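Local atomic coordinates of putative alpha-L-fucosidase (Bacteroides thetaiotaomicron VPI-5482, PDB entry 3GZA), a protein that probably hydrolyses alpha-L-fucosidic linkages, releasing L-fucose from glycans or glycoconjugates. Residues H27-V32 / A80-G85; W283-D288 / G316-P321; A76-T81 / D109-F114. One frame throughout, in Å; residues are numbered along the deposited sequence.

Contact 1: residues H27-V32 / A80-G85; sequences HYDLHV and ATHETG. With NA (sodium ion), chain G; EDO (1,2-ethanediol), chain D.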
loop_
_atom_site.group_PDB
_atom_site.type_symbol
_atom_site.label_atom_id
_atom_site.label_comp_id
_atom_site.label_asym_id
_atom_site.label_seq_id
_atom_site.Cartn_x
_atom_site.Cartn_y
_atom_site.Cartn_z
ATOM N N HIS A 27 -6.954 -8.032 19.383
ATOM C CA HIS A 27 -6.600 -8.287 17.997
ATOM C C HIS A 27 -7.720 -7.806 17.077
ATOM O O HIS A 27 -8.889 -8.130 17.295
ATOM C CB HIS A 27 -6.336 -9.773 17.751
ATOM C CG HIS A 27 -5.043 -10.272 18.318
ATOM N ND1 HIS A 27 -4.835 -10.500 19.668
ATOM C CD2 HIS A 27 -3.890 -10.587 17.703
ATOM C CE1 HIS A 27 -3.596 -10.937 19.842
ATOM N NE2 HIS A 27 -3.003 -11.005 18.662
ATOM N N TYR A 28 -7.374 -7.020 16.051
ATOM C CA TYR A 28 -8.339 -6.492 15.117
ATOM C C TYR A 28 -7.601 -6.247 13.803
ATOM O O TYR A 28 -6.514 -5.660 13.819
ATOM C CB TYR A 28 -8.916 -5.210 15.706
ATOM C CG TYR A 28 -10.341 -4.842 15.360
ATOM C CD1 TYR A 28 -11.330 -5.780 15.508
ATOM C CD2 TYR A 28 -10.668 -3.560 14.989
ATOM C CE1 TYR A 28 -12.647 -5.447 15.289
ATOM C CE2 TYR A 28 -11.974 -3.215 14.747
ATOM C CZ TYR A 28 -12.943 -4.148 14.946
ATOM O OH TYR A 28 -14.268 -3.836 14.776
ATOM N N ASP A 29 -8.124 -6.763 12.725
ATOM C CA ASP A 29 -7.557 -6.594 11.402
ATOM C C ASP A 29 -8.681 -6.813 10.406
ATOM O O ASP A 29 -9.807 -7.139 10.785
ATOM C CB ASP A 29 -6.353 -7.550 11.231
ATOM C CG ASP A 29 -5.385 -7.158 10.104
ATOM O OD1 ASP A 29 -5.771 -6.375 9.167
ATOM O OD2 ASP A 29 -4.233 -7.673 10.157
ATOM N N LEU A 30 -8.374 -6.646 9.107
ATOM C CA LEU A 30 -9.442 -6.624 8.088
ATOM C C LEU A 30 -10.307 -7.868 8.006
ATOM O O LEU A 30 -11.512 -7.787 7.715
ATOM C CB LEU A 30 -8.805 -6.344 6.717
ATOM C CG LEU A 30 -8.062 -5.015 6.575
ATOM C CD1 LEU A 30 -7.213 -5.030 5.276
ATOM C CD2 LEU A 30 -9.029 -3.795 6.622
ATOM N N HIS A 31 -9.723 -9.029 8.217
ATOM C CA HIS A 31 -10.408 -10.295 8.077
ATOM C C HIS A 31 -11.453 -10.529 9.165
ATOM O O HIS A 31 -12.251 -11.459 9.028
ATOM C CB HIS A 31 -9.414 -11.470 8.038
ATOM C CG HIS A 31 -8.473 -11.503 9.188
ATOM N ND1 HIS A 31 -8.842 -11.939 10.455
ATOM C CD2 HIS A 31 -7.194 -11.069 9.298
ATOM C CE1 HIS A 31 -7.804 -11.827 11.259
ATOM N NE2 HIS A 31 -6.793 -11.301 10.587
ATOM N N VAL A 32 -11.466 -9.736 10.242
ATOM C CA VAL A 32 -12.564 -9.843 11.194
ATOM C C VAL A 32 -13.932 -9.591 10.538
ATOM O O VAL A 32 -14.982 -10.111 10.979
ATOM C CB VAL A 32 -12.347 -8.876 12.364
ATOM C CG1 VAL A 32 -13.609 -8.678 13.200
ATOM C CG2 VAL A 32 -11.139 -9.323 13.219
ATOM N N ALA A 80 -1.871 -2.628 16.246
ATOM C CA ALA A 80 -1.835 -1.584 15.249
ATOM C C ALA A 80 -1.708 -2.151 13.850
ATOM O O ALA A 80 -2.284 -1.609 12.906
ATOM C CB ALA A 80 -0.695 -0.616 15.532
ATOM N N THR A 81 -0.885 -3.176 13.724
ATOM C CA THR A 81 -0.819 -4.045 12.525
ATOM C C THR A 81 -0.703 -5.494 13.030
ATOM O O THR A 81 -0.404 -5.743 14.218
ATOM C CB THR A 81 0.384 -3.857 11.627
ATOM O OG1 THR A 81 1.606 -4.174 12.362
ATOM C CG2 THR A 81 0.460 -2.412 11.073
ATOM N N HIS A 82 -0.952 -6.435 12.120
ATOM C CA HIS A 82 -0.878 -7.834 12.432
ATOM C C HIS A 82 -0.248 -8.545 11.243
ATOM O O HIS A 82 0.979 -8.526 11.123
ATOM C CB HIS A 82 -2.199 -8.394 12.963
ATOM C CG HIS A 82 -2.088 -9.786 13.460
ATOM N ND1 HIS A 82 -2.506 -10.859 12.726
ATOM C CD2 HIS A 82 -1.576 -10.287 14.610
ATOM C CE1 HIS A 82 -2.269 -11.973 13.397
ATOM N NE2 HIS A 82 -1.677 -11.659 14.544
ATOM N N GLU A 83 -1.039 -9.167 10.352
ATOM C CA GLU A 83 -0.517 -9.900 9.226
ATOM C C GLU A 83 -0.904 -9.370 7.855
ATOM O O GLU A 83 -0.215 -9.651 6.896
ATOM C CB GLU A 83 -0.990 -11.359 9.286
ATOM C CG GLU A 83 -0.398 -12.164 10.463
ATOM C CD GLU A 83 -1.155 -13.449 10.754
ATOM O OE1 GLU A 83 -2.337 -13.593 10.324
ATOM O OE2 GLU A 83 -0.608 -14.278 11.487
ATOM N N THR A 84 -1.981 -8.602 7.734
ATOM C CA THR A 84 -2.414 -8.165 6.394
ATOM C C THR A 84 -1.571 -7.019 5.869
ATOM O O THR A 84 -1.569 -6.756 4.681
ATOM C CB THR A 84 -3.877 -7.718 6.351
ATOM O OG1 THR A 84 -4.031 -6.479 7.069
ATOM C CG2 THR A 84 -4.836 -8.815 6.893
ATOM N N GLY A 85 -0.911 -6.336 6.792
ATOM C CA GLY A 85 -0.203 -5.113 6.528
ATOM C C GLY A 85 -1.012 -3.871 6.830
ATOM O O GLY A 85 -0.419 -2.792 6.796
HETATM NA NA NA G . -12.851 -13.678 9.640
HETATM C C1 EDO D . -1.226 -13.614 19.366
HETATM O O1 EDO D . -0.752 -12.543 18.542
HETATM C C2 EDO D . -0.528 -13.431 20.676
HETATM O O2 EDO D . 0.825 -13.798 20.499
HETATM O O HOH W 1 -2.207 -5.769 9.623
HETATM O O HOH W 2 -4.158 -10.371 10.579
HETATM O O HOH W 3 -11.208 -13.374 11.447
HETATM O O HOH W 4 -14.330 -12.900 11.362
HETATM O O HOH W 5 -11.100 -14.790 8.127
#
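Asp29 and Thr84 reach toward each other from opposite directions, and their hydrogen bond joins the two loops. Thr84 OG1 donates to Asp29 OD1 at 2.7 Å, and the carboxylate oxygen receives it on its syn lone pair, the side of the other oxygen. The same OD1 accepts from Leu30 N at 2.6 Å on its anti side, 25° out of the carboxylate plane, so two direct donors from different directions limit the rotation of the group. With CG anti to the backbone N (chi1 -160°), the carboxylate reaches across to the 80-85 loop, where Thr84 N adds a weak bond to OD2. An aspartate suits this place because a carboxylate offers two acceptor oxygens, and its short stem lets one of them also take the N-H of the next residue, Leu30; threonine supplies a donor together with a methyl group that packs near His31 CD2.

Water extends the network. One molecule donates to Asp29 OD2 and accepts from His82 N; a second donates to OD2 at 2.7 Å and also bonds His31 NE2 and His82 ND1, tying three buried side chains to one point.

Among the rings, the edge of His27 is turned toward the face of His82 in an offset edge-to-face pair, centroids 5.5 Å apart and planes at 79°. His27 NE2 also hydrogen-bonds O1 of a 1,2-ethanediol, probably from the crystallisation liquor.

The backbone of His31 binds metal: its O lies 2.4 Å from a sodium ion, which is also bound by Asp34, Ile36 and three waters. Buried polar loops following two adjacent parallel strands, 22-26 and 75-79, are characteristic of the C-terminal mouth of a TIM barrel, where glycosidases of this fold carry their active site.

Contact 2: residues W283-D288 / G316-P321; sequences WFWEPD and GLTPDP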
loop_
_atom_site.group_PDB
_atom_site.type_symbol
_atom_site.label_atom_id
_atom_site.label_comp_id
_atom_site.label_asym_id
_atom_site.label_seq_id
_atom_site.Cartn_x
_atom_site.Cartn_y
_atom_site.Cartn_z
ATOM N N TRP A 283 -7.748 -15.807 18.772
ATOM C CA TRP A 283 -7.269 -14.484 19.129
ATOM C C TRP A 283 -8.112 -13.399 18.451
ATOM O O TRP A 283 -8.107 -12.247 18.871
ATOM C CB TRP A 283 -5.807 -14.328 18.755
ATOM C CG TRP A 283 -4.877 -15.121 19.598
ATOM C CD1 TRP A 283 -4.301 -16.288 19.266
ATOM C CD2 TRP A 283 -4.429 -14.814 20.937
ATOM N NE1 TRP A 283 -3.498 -16.733 20.293
ATOM C CE2 TRP A 283 -3.580 -15.852 21.339
ATOM C CE3 TRP A 283 -4.636 -13.741 21.803
ATOM C CZ2 TRP A 283 -2.918 -15.864 22.577
ATOM C CZ3 TRP A 283 -4.054 -13.783 23.044
ATOM C CH2 TRP A 283 -3.158 -14.803 23.405
ATOM N N PHE A 284 -8.777 -13.749 17.371
ATOM C CA PHE A 284 -9.680 -12.836 16.627
ATOM C C PHE A 284 -11.151 -13.217 16.699
ATOM O O PHE A 284 -11.515 -14.391 16.893
ATOM C CB PHE A 284 -9.298 -12.840 15.121
ATOM C CG PHE A 284 -7.997 -12.158 14.788
ATOM C CD1 PHE A 284 -7.978 -10.797 14.608
ATOM C CD2 PHE A 284 -6.816 -12.875 14.623
ATOM C CE1 PHE A 284 -6.798 -10.152 14.229
ATOM C CE2 PHE A 284 -5.662 -12.245 14.294
ATOM C CZ PHE A 284 -5.637 -10.858 14.133
ATOM N N TRP A 285 -11.993 -12.211 16.529
ATOM C CA TRP A 285 -13.424 -12.441 16.399
ATOM C C TRP A 285 -13.681 -13.172 15.099
ATOM O O TRP A 285 -13.209 -12.778 14.042
ATOM C CB TRP A 285 -14.201 -11.132 16.422
ATOM C CG TRP A 285 -15.665 -11.392 16.536
ATOM C CD1 TRP A 285 -16.400 -11.466 17.698
ATOM C CD2 TRP A 285 -16.587 -11.711 15.469
ATOM N NE1 TRP A 285 -17.698 -11.790 17.411
ATOM C CE2 TRP A 285 -17.840 -11.930 16.057
ATOM C CE3 TRP A 285 -16.471 -11.810 14.070
ATOM C CZ2 TRP A 285 -18.958 -12.275 15.311
ATOM C CZ3 TRP A 285 -17.601 -12.174 13.339
ATOM C CH2 TRP A 285 -18.825 -12.366 13.975
ATOM N N GLU A 286 -14.504 -14.203 15.184
ATOM C CA GLU A 286 -14.923 -15.047 14.083
ATOM C C GLU A 286 -16.392 -15.375 14.330
ATOM O O GLU A 286 -16.862 -15.339 15.467
ATOM C CB GLU A 286 -14.096 -16.335 14.017
ATOM C CG GLU A 286 -12.661 -16.107 13.811
ATOM C CD GLU A 286 -11.875 -17.301 14.147
ATOM O OE1 GLU A 286 -11.871 -18.242 13.359
ATOM O OE2 GLU A 286 -11.216 -17.287 15.206
ATOM N N PRO A 287 -17.140 -15.691 13.281
ATOM C CA PRO A 287 -18.546 -16.022 13.520
ATOM C C PRO A 287 -18.756 -17.282 14.346
ATOM O O PRO A 287 -17.937 -18.222 14.278
ATOM C CB PRO A 287 -19.104 -16.261 12.106
ATOM C CG PRO A 287 -18.096 -15.551 11.182
ATOM C CD PRO A 287 -16.774 -15.615 11.857
ATOM N N ASP A 288 -19.868 -17.294 15.084
ATOM C CA ASP A 288 -20.316 -18.454 15.854
ATOM C C ASP A 288 -19.357 -18.944 16.955
ATOM O O ASP A 288 -19.400 -20.122 17.330
ATOM C CB ASP A 288 -20.649 -19.602 14.914
ATOM C CG ASP A 288 -21.655 -19.186 13.813
ATOM O OD1 ASP A 288 -22.753 -18.698 14.154
ATOM O OD2 ASP A 288 -21.312 -19.311 12.620
ATOM N N GLY A 316 -6.537 -12.465 25.640
ATOM C CA GLY A 316 -6.845 -12.055 24.263
ATOM C C GLY A 316 -8.318 -11.849 24.052
ATOM O O GLY A 316 -9.156 -12.809 24.095
ATOM N N LEU A 317 -8.642 -10.589 23.830
ATOM C CA LEU A 317 -10.026 -10.181 23.640
ATOM C C LEU A 317 -10.278 -9.824 22.176
ATOM O O LEU A 317 -9.394 -9.378 21.452
ATOM C CB LEU A 317 -10.340 -9.009 24.560
ATOM C CG LEU A 317 -10.056 -9.251 26.045
ATOM C CD1 LEU A 317 -10.542 -8.063 26.895
ATOM C CD2 LEU A 317 -10.597 -10.641 26.551
ATOM N N THR A 318 -11.543 -9.947 21.782
ATOM C CA THR A 318 -11.906 -9.915 20.336
ATOM C C THR A 318 -13.055 -8.977 19.992
ATOM O O THR A 318 -14.255 -9.404 20.005
ATOM C CB THR A 318 -12.261 -11.323 19.859
ATOM O OG1 THR A 318 -13.397 -11.849 20.554
ATOM C CG2 THR A 318 -11.107 -12.281 20.076
ATOM N N PRO A 319 -12.722 -7.733 19.626
ATOM C CA PRO A 319 -13.836 -6.845 19.176
ATOM C C PRO A 319 -14.435 -7.423 17.899
ATOM O O PRO A 319 -13.756 -8.005 17.071
ATOM C CB PRO A 319 -13.148 -5.525 18.934
ATOM C CG PRO A 319 -11.867 -5.606 19.744
ATOM C CD PRO A 319 -11.454 -7.008 19.689
ATOM N N ASP A 320 -15.728 -7.236 17.781
ATOM C CA ASP A 320 -16.532 -7.815 16.695
ATOM C C ASP A 320 -16.681 -6.867 15.507
ATOM O O ASP A 320 -16.143 -5.762 15.507
ATOM C CB ASP A 320 -17.860 -8.336 17.278
ATOM C CG ASP A 320 -18.878 -7.243 17.660
ATOM O OD1 ASP A 320 -18.742 -6.070 17.228
ATOM O OD2 ASP A 320 -19.771 -7.554 18.474
ATOM N N PRO A 321 -17.363 -7.295 14.446
ATOM C CA PRO A 321 -17.448 -6.407 13.257
ATOM C C PRO A 321 -18.283 -5.142 13.437
ATOM O O PRO A 321 -18.271 -4.282 12.562
ATOM C CB PRO A 321 -18.071 -7.302 12.194
ATOM C CG PRO A 321 -17.770 -8.683 12.640
ATOM C CD PRO A 321 -17.885 -8.624 14.135
HETATM O O HOH W 6 -7.056 -11.114 21.151
HETATM O O HOH W 7 -11.328 -9.407 16.883
#
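Trp285 turns its indole away from its own backbone N (chi1 -170°) and out over the 316-321 segment, and its chi2 of 92° lays one face against Asp320 and Pro321. Asp320 CB sits 3.5 Å from the centroid of the five-membered ring, and Pro321 CD is likewise 3.5 Å from that of the six-membered ring, only 11° off its normal. These are two CH-pi contacts on the same face. Proline suits the spot because its CD, bonded to nitrogen, carries slightly polarised hydrogens for an electron-rich indole. The carboxylate of Asp320 leads away, to Thr322 and Leu324.

Farther back, Thr318 CG2 packs 3.2 Å from Trp283 O, while Trp283 CZ3 comes within 3.5 Å of Gly316 CA. Even a methyl group at Gly316 would probably run into this indole, so glycine fits here. Trp283 NE1 bonds Glu223.

Water replaces direct backbone pairing: one molecule accepts from Trp285 N at 2.9 Å and donates to Pro319 O, and another lies between Trp283 O and Leu317 O. The chemistry therefore implies adhesion by one aromatic face, close apolar packing and bridging water, with no direct hydrogen bond joining the two segments.

Contact 3: residues A76-T81 / D109-F114; sequences AVLTAT and DIVRDF
This is apolar strand-to-helix packing inside the barrel domain, where helix 110-121 lies against the outward side of strand 75-79. The two short axes run antiparallel, 174° between their directions and 9.6 Å apart at closest approach, as expected when a chain leaves a barrel strand and returns along its outside.

Phe114 and Leu78 form the centre. Leu78 CB stands over the middle of the phenyl face, 3.7 Å from its centroid and 10° off the normal, a CH-pi contact. Phe114 has a chi1 of -177°, which stretches the ring from the helix to the strand, where CE2 meets Ala76 O at the ring edge, 3.4 Å away, and CZ touches Ala76 CB. Alanine is small enough to admit the ring. Replacing Phe114 by an alanine is likely to open a gap beside Ala76 and leave Leu78 CB without the aromatic face it rests on.

The branched end of Leu78 fits the first turn of the helix: CD2 lies 3.8 Å from Ile110 CG2 and 4.1 Å from Val111 CG2. Val111 CG2 also meets Ala80 CB, continuing the packing beyond the strand. Asp109 N-caps the helix, its OD1 accepting from Arg112 N at 2.9 Å.

Strand 75-79 is flanked by parallel strands 22-26 and 124-129, and Leu169 of helix 148-171 packs on both Ala80 and Val111.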
loop_
_atom_site.group_PDB
_atom_site.type_symbol
_atom_site.label_atom_id
_atom_site.label_comp_id
_atom_site.label_asym_id
_atom_site.label_seq_id
_atom_site.Cartn_x
_atom_site.Cartn_y
_atom_site.Cartn_z
ATOM N N ALA A 76 -3.722 -2.497 28.594
ATOM C CA ALA A 76 -4.485 -2.991 27.417
ATOM C C ALA A 76 -3.650 -2.620 26.185
ATOM O O ALA A 76 -3.120 -1.527 26.100
ATOM C CB ALA A 76 -5.909 -2.375 27.343
ATOM N N VAL A 77 -3.559 -3.569 25.275
ATOM C CA VAL A 77 -2.737 -3.475 24.066
ATOM C C VAL A 77 -3.596 -3.708 22.844
ATOM O O VAL A 77 -4.440 -4.593 22.829
ATOM C CB VAL A 77 -1.614 -4.546 24.151
ATOM C CG1 VAL A 77 -0.665 -4.517 22.936
ATOM C CG2 VAL A 77 -0.808 -4.416 25.468
ATOM N N LEU A 78 -3.355 -2.934 21.781
ATOM C CA LEU A 78 -4.042 -3.081 20.513
ATOM C C LEU A 78 -3.097 -3.388 19.380
ATOM O O LEU A 78 -2.020 -2.828 19.317
ATOM C CB LEU A 78 -4.745 -1.745 20.161
ATOM C CG LEU A 78 -5.423 -1.664 18.796
ATOM C CD1 LEU A 78 -6.546 -2.723 18.608
ATOM C CD2 LEU A 78 -5.982 -0.229 18.472
ATOM N N THR A 79 -3.484 -4.330 18.521
ATOM C CA THR A 79 -2.737 -4.636 17.319
ATOM C C THR A 79 -2.870 -3.492 16.317
ATOM O O THR A 79 -3.886 -3.376 15.607
ATOM C CB THR A 79 -3.205 -5.937 16.661
ATOM O OG1 THR A 79 -4.587 -5.807 16.332
ATOM C CG2 THR A 79 -3.027 -7.148 17.576
ATOM N N ALA A 80 -1.871 -2.628 16.246
ATOM C CA ALA A 80 -1.835 -1.584 15.249
ATOM C C ALA A 80 -1.708 -2.151 13.850
ATOM O O ALA A 80 -2.284 -1.609 12.906
ATOM C CB ALA A 80 -0.695 -0.616 15.532
ATOM N N THR A 81 -0.885 -3.176 13.724
ATOM C CA THR A 81 -0.819 -4.045 12.525
ATOM C C THR A 81 -0.703 -5.494 13.030
ATOM O O THR A 81 -0.404 -5.743 14.218
ATOM C CB THR A 81 0.384 -3.857 11.627
ATOM O OG1 THR A 81 1.606 -4.174 12.362
ATOM C CG2 THR A 81 0.460 -2.412 11.073
ATOM N N ASP A 109 -8.782 6.876 13.533
ATOM C CA ASP A 109 -7.516 6.451 14.119
ATOM C C ASP A 109 -7.885 5.663 15.365
ATOM O O ASP A 109 -8.196 6.225 16.416
ATOM C CB ASP A 109 -6.637 7.629 14.432
ATOM C CG ASP A 109 -5.237 7.201 14.832
ATOM O OD1 ASP A 109 -5.077 6.132 15.469
ATOM O OD2 ASP A 109 -4.309 7.978 14.525
ATOM N N ILE A 110 -7.934 4.348 15.203
ATOM C CA ILE A 110 -8.384 3.501 16.273
ATOM C C ILE A 110 -7.313 3.394 17.357
ATOM O O ILE A 110 -7.656 3.240 18.522
ATOM C CB ILE A 110 -8.790 2.126 15.743
ATOM C CG1 ILE A 110 -9.990 2.298 14.814
ATOM C CG2 ILE A 110 -9.150 1.130 16.902
ATOM C CD1 ILE A 110 -10.401 1.024 14.079
ATOM N N VAL A 111 -6.034 3.508 16.988
ATOM C CA VAL A 111 -4.970 3.543 17.998
ATOM C C VAL A 111 -5.194 4.755 18.911
ATOM O O VAL A 111 -5.074 4.660 20.142
ATOM C CB VAL A 111 -3.580 3.554 17.343
ATOM C CG1 VAL A 111 -2.499 3.751 18.426
ATOM C CG2 VAL A 111 -3.336 2.253 16.551
ATOM N N ARG A 112 -5.551 5.890 18.330
ATOM C CA ARG A 112 -5.817 7.084 19.134
ATOM C C ARG A 112 -7.033 6.906 20.043
ATOM O O ARG A 112 -7.013 7.212 21.229
ATOM C CB ARG A 112 -5.969 8.302 18.276
ATOM C CG ARG A 112 -6.030 9.529 19.176
ATOM C CD ARG A 112 -5.732 10.832 18.535
ATOM N NE ARG A 112 -4.535 10.831 17.731
ATOM C CZ ARG A 112 -3.278 10.864 18.218
ATOM N NH1 ARG A 112 -3.040 10.906 19.515
ATOM N NH2 ARG A 112 -2.258 10.889 17.369
ATOM N N ASP A 113 -8.126 6.435 19.453
ATOM C CA ASP A 113 -9.330 6.179 20.239
ATOM C C ASP A 113 -8.934 5.287 21.428
ATOM O O ASP A 113 -9.299 5.542 22.583
ATOM C CB ASP A 113 -10.350 5.417 19.415
ATOM C CG ASP A 113 -11.132 6.257 18.427
ATOM O OD1 ASP A 113 -10.764 7.387 18.085
ATOM O OD2 ASP A 113 -12.151 5.701 17.975
ATOM N N PHE A 114 -8.179 4.245 21.135
ATOM C CA PHE A 114 -7.788 3.227 22.113
ATOM C C PHE A 114 -6.925 3.718 23.231
ATOM O O PHE A 114 -7.244 3.488 24.416
ATOM C CB PHE A 114 -7.064 2.104 21.372
ATOM C CG PHE A 114 -6.678 0.958 22.241
ATOM C CD1 PHE A 114 -7.577 -0.015 22.531
ATOM C CD2 PHE A 114 -5.398 0.837 22.748
ATOM C CE1 PHE A 114 -7.246 -1.068 23.355
ATOM C CE2 PHE A 114 -5.049 -0.269 23.549
ATOM C CZ PHE A 114 -5.971 -1.197 23.846
#

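All three contacts belong to the barrel domain. Contact 3 is buried and apolar, joining a barrel strand to its outer helix; contact 1, equally buried, is polar and rich in water and histidine; contact 2 is partly buried and relies on the face of Trp285 and on water. Contacts 1 and 3 share Ala80 and Thr81: the chain that packs on the helix runs on into the polar loop, and Tyr28 N probably bonds Thr79 OG1. Contact 2 borders contact 1 from the other flank of strand 22-26, where Tyr28 OH probably bonds Asp320 O and Phe284 packs on His82. Contacts 2 and 3 do not touch, although both reach the same sheet.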